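Local coordinates for TqaA (Penicillium aethiopicum, PDB 5DLK), which probably closes a nonribosomal peptide into a macrocycle through its terminal condensation-like domain, the part of the synthetase modelled here, at residues P227-W232 and Q373-W378; R233-G238 and Q354-R359. One frame throughout, in Å; residues are numbered along the deposited sequence.

Contact 1. Residues P227-W232 and Q373-W378; sequences PTFQFW and QHSTNW
Phe-229 meets His-374 and Ser-375, and each atom along its side chain has a partner there. Phe-229 CB lies 3.5 Å from Ser-375 OG. At CG and CD1 the neighbours are that hydroxyl, near the ring plane at the edge, and CB of His-374, whose 4.2 Å distance to the Phe-229 ring centroid, over the face, defines a CH-pi contact. Farther out, His-374 CD2 faces CE1, CE2 and CZ, reaching Phe-229 CZ at 3.8 Å. With the ring planes at 85°, this is a T-shaped pair in which the imidazole supplies the edge. Ser-375 OG, turned beside its own backbone N (chi1 -62°), donates to the carbonyl O of Phe-229 at 2.8 Å; a C=O...OG angle of 114° in the carbonyl plane places the bond on a lone pair. Ser-375 OG also touches Trp-232 CB at 3.5 Å. An alanine in place of Phe-229 would probably leave His-374 without the face its edge rests on and open a gap between the helices. Helix 227-235 thus packs on the last turn of helix 368-375 through His-374 and Ser-375, while Asp-370 and Ile-371, earlier in that helix, touch Phe-229 and Trp-232.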
loop_
_atom_site.group_PDB
_atom_site.type_symbol
_atom_site.label_atom_id
_atom_site.label_comp_id
_atom_site.label_asym_id
_atom_site.label_seq_id
_atom_site.Cartn_x
_atom_site.Cartn_y
_atom_site.Cartn_z
ATOM N N PRO A 227 -5.006 -0.449 25.992
ATOM C CA PRO A 227 -3.825 -1.317 26.008
ATOM C C PRO A 227 -2.909 -1.043 24.818
ATOM O O PRO A 227 -1.710 -1.272 24.923
ATOM C CB PRO A 227 -4.408 -2.725 25.911
ATOM C CG PRO A 227 -5.833 -2.584 26.411
ATOM C CD PRO A 227 -6.265 -1.216 25.992
ATOM N N THR A 228 -3.469 -0.592 23.704
ATOM C CA THR A 228 -2.632 -0.363 22.533
ATOM C C THR A 228 -1.737 0.867 22.726
ATOM O O THR A 228 -0.547 0.842 22.399
ATOM C CB THR A 228 -3.487 -0.254 21.278
ATOM O OG1 THR A 228 -3.908 -1.578 20.929
ATOM C CG2 THR A 228 -2.660 0.293 20.119
ATOM N N PHE A 229 -2.276 1.936 23.292
ATOM C CA PHE A 229 -1.437 3.094 23.545
ATOM C C PHE A 229 -0.563 2.903 24.784
ATOM O O PHE A 229 0.515 3.519 24.899
ATOM C CB PHE A 229 -2.285 4.354 23.631
ATOM C CG PHE A 229 -2.937 4.687 22.309
ATOM C CD1 PHE A 229 -2.142 4.937 21.195
ATOM C CD2 PHE A 229 -4.314 4.684 22.168
ATOM C CE1 PHE A 229 -2.718 5.210 19.951
ATOM C CE2 PHE A 229 -4.901 4.960 20.947
ATOM C CZ PHE A 229 -4.109 5.221 19.839
ATOM N N GLN A 230 -0.995 2.034 25.684
ATOM C CA GLN A 230 -0.111 1.648 26.785
ATOM C C GLN A 230 1.081 0.886 26.227
ATOM O O GLN A 230 2.229 1.106 26.650
ATOM C CB GLN A 230 -0.855 0.797 27.809
ATOM C CG GLN A 230 -1.828 1.633 28.646
ATOM C CD GLN A 230 -2.757 0.772 29.501
ATOM O OE1 GLN A 230 -2.705 -0.463 29.452
ATOM N NE2 GLN A 230 -3.609 1.425 30.291
ATOM N N PHE A 231 0.805 -0.008 25.281
ATOM C CA PHE A 231 1.874 -0.764 24.634
ATOM C C PHE A 231 2.863 0.164 23.947
ATOM O O PHE A 231 4.065 0.031 24.142
ATOM C CB PHE A 231 1.345 -1.761 23.597
ATOM C CG PHE A 231 2.429 -2.283 22.685
ATOM C CD1 PHE A 231 2.608 -1.720 21.412
ATOM C CD2 PHE A 231 3.298 -3.282 23.113
ATOM C CE1 PHE A 231 3.630 -2.163 20.573
ATOM C CE2 PHE A 231 4.330 -3.746 22.277
ATOM C CZ PHE A 231 4.485 -3.175 20.993
ATOM N N TRP A 232 2.371 1.084 23.116
ATOM C CA TRP A 232 3.313 1.918 22.359
ATOM C C TRP A 232 4.133 2.804 23.294
ATOM O O TRP A 232 5.297 3.036 23.038
ATOM C CB TRP A 232 2.587 2.755 21.305
ATOM C CG TRP A 232 2.192 1.936 20.088
ATOM C CD1 TRP A 232 0.923 1.538 19.716
ATOM C CD2 TRP A 232 3.088 1.387 19.104
ATOM N NE1 TRP A 232 0.984 0.793 18.551
ATOM C CE2 TRP A 232 2.296 0.684 18.159
ATOM C CE3 TRP A 232 4.476 1.436 18.926
ATOM C CZ2 TRP A 232 2.851 0.026 17.064
ATOM C CZ3 TRP A 232 5.029 0.783 17.827
ATOM C CH2 TRP A 232 4.214 0.092 16.912
ATOM N N GLN A 373 0.885 11.156 19.457
ATOM C CA GLN A 373 0.152 11.985 20.416
ATOM C C GLN A 373 -0.046 11.341 21.789
ATOM O O GLN A 373 0.203 11.978 22.816
ATOM C CB GLN A 373 -1.227 12.365 19.866
ATOM C CG GLN A 373 -1.878 13.492 20.670
ATOM C CD GLN A 373 -3.198 13.934 20.077
ATOM O OE1 GLN A 373 -3.352 13.996 18.854
ATOM N NE2 GLN A 373 -4.163 14.249 20.941
ATOM N N HIS A 374 -0.509 10.096 21.809
ATOM C CA HIS A 374 -0.948 9.466 23.053
ATOM C C HIS A 374 0.128 8.686 23.790
ATOM O O HIS A 374 -0.026 8.438 24.991
ATOM C CB HIS A 374 -2.115 8.526 22.786
ATOM C CG HIS A 374 -3.283 9.208 22.139
ATOM N ND1 HIS A 374 -3.579 10.533 22.370
ATOM C CD2 HIS A 374 -4.193 8.768 21.239
ATOM C CE1 HIS A 374 -4.636 10.878 21.650
ATOM N NE2 HIS A 374 -5.028 9.824 20.957
ATOM N N SER A 375 1.180 8.268 23.082
ATOM C CA SER A 375 2.155 7.341 23.685
ATOM C C SER A 375 3.574 7.878 23.810
ATOM O O SER A 375 4.460 7.190 24.326
ATOM C CB SER A 375 2.206 6.041 22.880
ATOM O OG SER A 375 0.956 5.396 22.891
ATOM N N THR A 376 3.803 9.077 23.289
ATOM C CA THR A 376 5.105 9.724 23.342
ATOM C C THR A 376 4.948 11.208 23.638
ATOM O O THR A 376 3.824 11.719 23.713
ATOM C CB THR A 376 5.899 9.600 22.008
ATOM O OG1 THR A 376 5.400 10.558 21.069
ATOM C CG2 THR A 376 5.769 8.215 21.412
ATOM N N ASN A 377 6.092 11.877 23.774
ATOM C CA ASN A 377 6.193 13.339 23.838
ATOM C C ASN A 377 6.531 13.968 22.502
ATOM O O ASN A 377 6.805 15.164 22.434
ATOM C CB ASN A 377 7.275 13.764 24.831
ATOM C CG ASN A 377 6.899 13.465 26.252
ATOM O OD1 ASN A 377 5.721 13.452 26.597
ATOM N ND2 ASN A 377 7.899 13.209 27.089
ATOM N N TRP A 378 6.585 13.153 21.453
ATOM C CA TRP A 378 6.959 13.651 20.132
ATOM C C TRP A 378 5.778 14.387 19.481
ATOM O O TRP A 378 4.622 14.032 19.716
ATOM C CB TRP A 378 7.414 12.495 19.225
ATOM C CG TRP A 378 8.442 11.554 19.823
ATOM C CD1 TRP A 378 9.136 11.710 21.002
ATOM C CD2 TRP A 378 8.883 10.308 19.264
ATOM N NE1 TRP A 378 9.984 10.637 21.195
ATOM C CE2 TRP A 378 9.849 9.767 20.143
ATOM C CE3 TRP A 378 8.556 9.595 18.106
ATOM C CZ2 TRP A 378 10.483 8.552 19.896
ATOM C CZ3 TRP A 378 9.201 8.383 17.862
ATOM C CH2 TRP A 378 10.142 7.876 18.757
#

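Contact 2. Residues R233-G238 and Q354-R359; sequences RHYLDG and QTQYTR
Tyr-235 donates its phenol OH to the main-chain O of Gln-356 at 2.7 Å, the donor tilted from the carbonyl plane. With its ring extended opposite the main-chain nitrogen about CA-CB (chi1 -178°), Tyr-235 reaches helix 346-358. The Gln-356 amide is nearly parallel to this ring, 10° between planes, and brings Gln-356 NE2 to 3.6 Å from Tyr-235 CE1. Arg-359 sets one guanidinium face over Tyr-235 CD1, which Arg-359 NH1 approaches to 3.5 Å; the planes differ by 48°. Arg-359 NH2 meets the edge of the His-234 ring, 3.8 Å from His-234 CD2.

In the second shell, Arg-359 NH1 donates to Gln-356 OE1 at 2.9 Å, in the carbonyl plane on a lone pair, which ties the two side chains together. A water accepts from Gln-356 NE2 and Arg-359 NH1 and donates to Tyr-235 O, joining both segments. Arg-334 of strand 329-336 takes a bond from Gln-356 NE2 at its backbone O and gives one from NH1 to Tyr-235 O. A tyrosine hydroxyl thus joins helices 227-235 and 346-358 of a condensation-type domain, beside Tyr-357, which contacts the phosphopantetheine arm in another structure of this protein; no ligand is bound in this model.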
loop_
_atom_site.group_PDB
_atom_site.type_symbol
_atom_site.label_atom_id
_atom_site.label_comp_id
_atom_site.label_asym_id
_atom_site.label_seq_id
_atom_site.Cartn_x
_atom_site.Cartn_y
_atom_site.Cartn_z
ATOM N N ARG A 233 3.527 3.300 24.380
ATOM C CA ARG A 233 4.294 4.082 25.349
ATOM C C ARG A 233 5.442 3.265 25.940
ATOM O O ARG A 233 6.553 3.763 26.086
ATOM C CB ARG A 233 3.387 4.600 26.481
ATOM C CG ARG A 233 4.160 5.283 27.598
ATOM C CD ARG A 233 3.279 6.237 28.394
ATOM N NE ARG A 233 3.362 7.579 27.820
ATOM C CZ ARG A 233 2.334 8.219 27.290
ATOM N NH1 ARG A 233 1.146 7.634 27.281
ATOM N NH2 ARG A 233 2.490 9.435 26.771
ATOM N N HIS A 234 5.163 2.011 26.261
ATOM C CA HIS A 234 6.170 1.121 26.848
ATOM C C HIS A 234 7.262 0.801 25.808
ATOM O O HIS A 234 8.459 0.849 26.083
ATOM C CB HIS A 234 5.493 -0.155 27.334
ATOM C CG HIS A 234 6.395 -1.087 28.077
ATOM N ND1 HIS A 234 6.755 -0.883 29.390
ATOM C CD2 HIS A 234 6.982 -2.248 27.702
ATOM C CE1 HIS A 234 7.539 -1.871 29.789
ATOM N NE2 HIS A 234 7.697 -2.710 28.782
ATOM N N TYR A 235 6.807 0.488 24.601
ATOM C CA TYR A 235 7.698 0.088 23.513
ATOM C C TYR A 235 8.673 1.195 23.142
ATOM O O TYR A 235 9.847 0.927 22.827
ATOM C CB TYR A 235 6.834 -0.300 22.297
ATOM C CG TYR A 235 7.564 -0.791 21.075
ATOM C CD1 TYR A 235 7.834 -2.146 20.902
ATOM C CD2 TYR A 235 7.937 0.098 20.065
ATOM C CE1 TYR A 235 8.459 -2.608 19.748
ATOM C CE2 TYR A 235 8.583 -0.354 18.916
ATOM C CZ TYR A 235 8.844 -1.703 18.772
ATOM O OH TYR A 235 9.493 -2.163 17.639
ATOM N N LEU A 236 8.183 2.440 23.172
ATOM C CA LEU A 236 8.967 3.585 22.736
ATOM C C LEU A 236 9.617 4.334 23.895
ATOM O O LEU A 236 10.283 5.344 23.697
ATOM C CB LEU A 236 8.084 4.558 21.931
ATOM C CG LEU A 236 7.613 4.030 20.572
ATOM C CD1 LEU A 236 6.591 4.997 19.951
ATOM C CD2 LEU A 236 8.804 3.787 19.597
ATOM N N ASP A 237 9.450 3.815 25.104
ATOM C CA ASP A 237 9.971 4.500 26.275
ATOM C C ASP A 237 11.494 4.649 26.211
ATOM O O ASP A 237 12.222 3.658 26.091
ATOM C CB ASP A 237 9.575 3.737 27.533
ATOM C CG ASP A 237 10.140 4.359 28.781
ATOM O OD1 ASP A 237 9.904 5.560 28.993
ATOM O OD2 ASP A 237 10.833 3.646 29.535
ATOM N N GLY A 238 11.958 5.895 26.288
ATOM C CA GLY A 238 13.372 6.204 26.200
ATOM C C GLY A 238 13.931 6.280 24.784
ATOM O O GLY A 238 15.119 6.558 24.601
ATOM N N GLN A 354 13.036 -9.507 15.067
ATOM C CA GLN A 354 11.775 -10.147 14.754
ATOM C C GLN A 354 10.772 -9.925 15.881
ATOM O O GLN A 354 9.625 -9.589 15.635
ATOM C CB GLN A 354 11.958 -11.640 14.475
ATOM C CG GLN A 354 10.682 -12.306 13.920
ATOM C CD GLN A 354 11.019 -13.498 13.042
ATOM O OE1 GLN A 354 11.675 -13.352 12.007
ATOM N NE2 GLN A 354 10.602 -14.690 13.468
ATOM N N THR A 355 11.207 -10.072 17.128
ATOM C CA THR A 355 10.253 -9.832 18.202
ATOM C C THR A 355 9.898 -8.344 18.330
ATOM O O THR A 355 8.809 -8.017 18.781
ATOM C CB THR A 355 10.763 -10.417 19.540
ATOM O OG1 THR A 355 12.044 -9.903 19.838
ATOM C CG2 THR A 355 10.903 -11.923 19.421
ATOM N N GLN A 356 10.766 -7.431 17.896
ATOM C CA GLN A 356 10.399 -6.012 17.921
ATOM C C GLN A 356 9.271 -5.700 16.942
ATOM O O GLN A 356 8.613 -4.666 17.059
ATOM C CB GLN A 356 11.618 -5.125 17.642
ATOM C CG GLN A 356 12.609 -5.116 18.821
ATOM C CD GLN A 356 11.971 -4.531 20.090
ATOM O OE1 GLN A 356 11.485 -5.267 20.954
ATOM N NE2 GLN A 356 11.984 -3.207 20.205
ATOM N N TYR A 357 9.049 -6.604 15.985
ATOM C CA TYR A 357 7.853 -6.567 15.135
ATOM C C TYR A 357 6.686 -7.352 15.760
ATOM O O TYR A 357 5.563 -6.855 15.815
ATOM C CB TYR A 357 8.197 -7.129 13.748
ATOM C CG TYR A 357 7.006 -7.589 12.940
ATOM C CD1 TYR A 357 6.018 -6.688 12.542
ATOM C CD2 TYR A 357 6.892 -8.912 12.539
ATOM C CE1 TYR A 357 4.933 -7.100 11.775
ATOM C CE2 TYR A 357 5.809 -9.333 11.785
ATOM C CZ TYR A 357 4.837 -8.430 11.412
ATOM O OH TYR A 357 3.766 -8.858 10.653
ATOM N N THR A 358 6.949 -8.571 16.226
ATOM C CA THR A 358 5.837 -9.439 16.636
ATOM C C THR A 358 5.187 -8.953 17.920
ATOM O O THR A 358 3.981 -9.183 18.126
ATOM C CB THR A 358 6.275 -10.918 16.784
ATOM O OG1 THR A 358 7.271 -11.056 17.793
ATOM C CG2 THR A 358 6.817 -11.450 15.459
ATOM N N ARG A 359 5.952 -8.251 18.758
ATOM C CA ARG A 359 5.380 -7.633 19.980
ATOM C C ARG A 359 4.203 -6.695 19.654
ATOM O O ARG A 359 3.270 -6.507 20.460
ATOM C CB ARG A 359 6.450 -6.824 20.725
ATOM C CG ARG A 359 7.468 -7.615 21.527
ATOM C CD ARG A 359 8.557 -6.671 22.071
ATOM N NE ARG A 359 7.994 -5.739 23.060
ATOM C CZ ARG A 359 8.569 -4.610 23.475
ATOM N NH1 ARG A 359 9.751 -4.229 22.997
ATOM N NH2 ARG A 359 7.946 -3.853 24.396
HETATM O O HOH W 1 11.177 -1.644 22.556
#

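Both contacts use helix 227-235: contact 1 joins its earlier turns to helix 368-375, and contact 2 joins its end to helix 346-358, the helix preceding 368-375 in the chain. Their centres are 11 Å apart, and contact 2 is nested inside the loop closed by contact 1. Contact 1 is the more buried, with three of its four touching residues buried, and relies on aromatic packing plus one hydroxyl bond. Contact 2 is half exposed and more polar, with a guanidinium, an amide and a water around one tyrosine. They also touch: Thr-376 CG2 lies 3.6 Å from Leu-236 CD1, and Phe-231 CE2 is 3.5 Å from Arg-359 O.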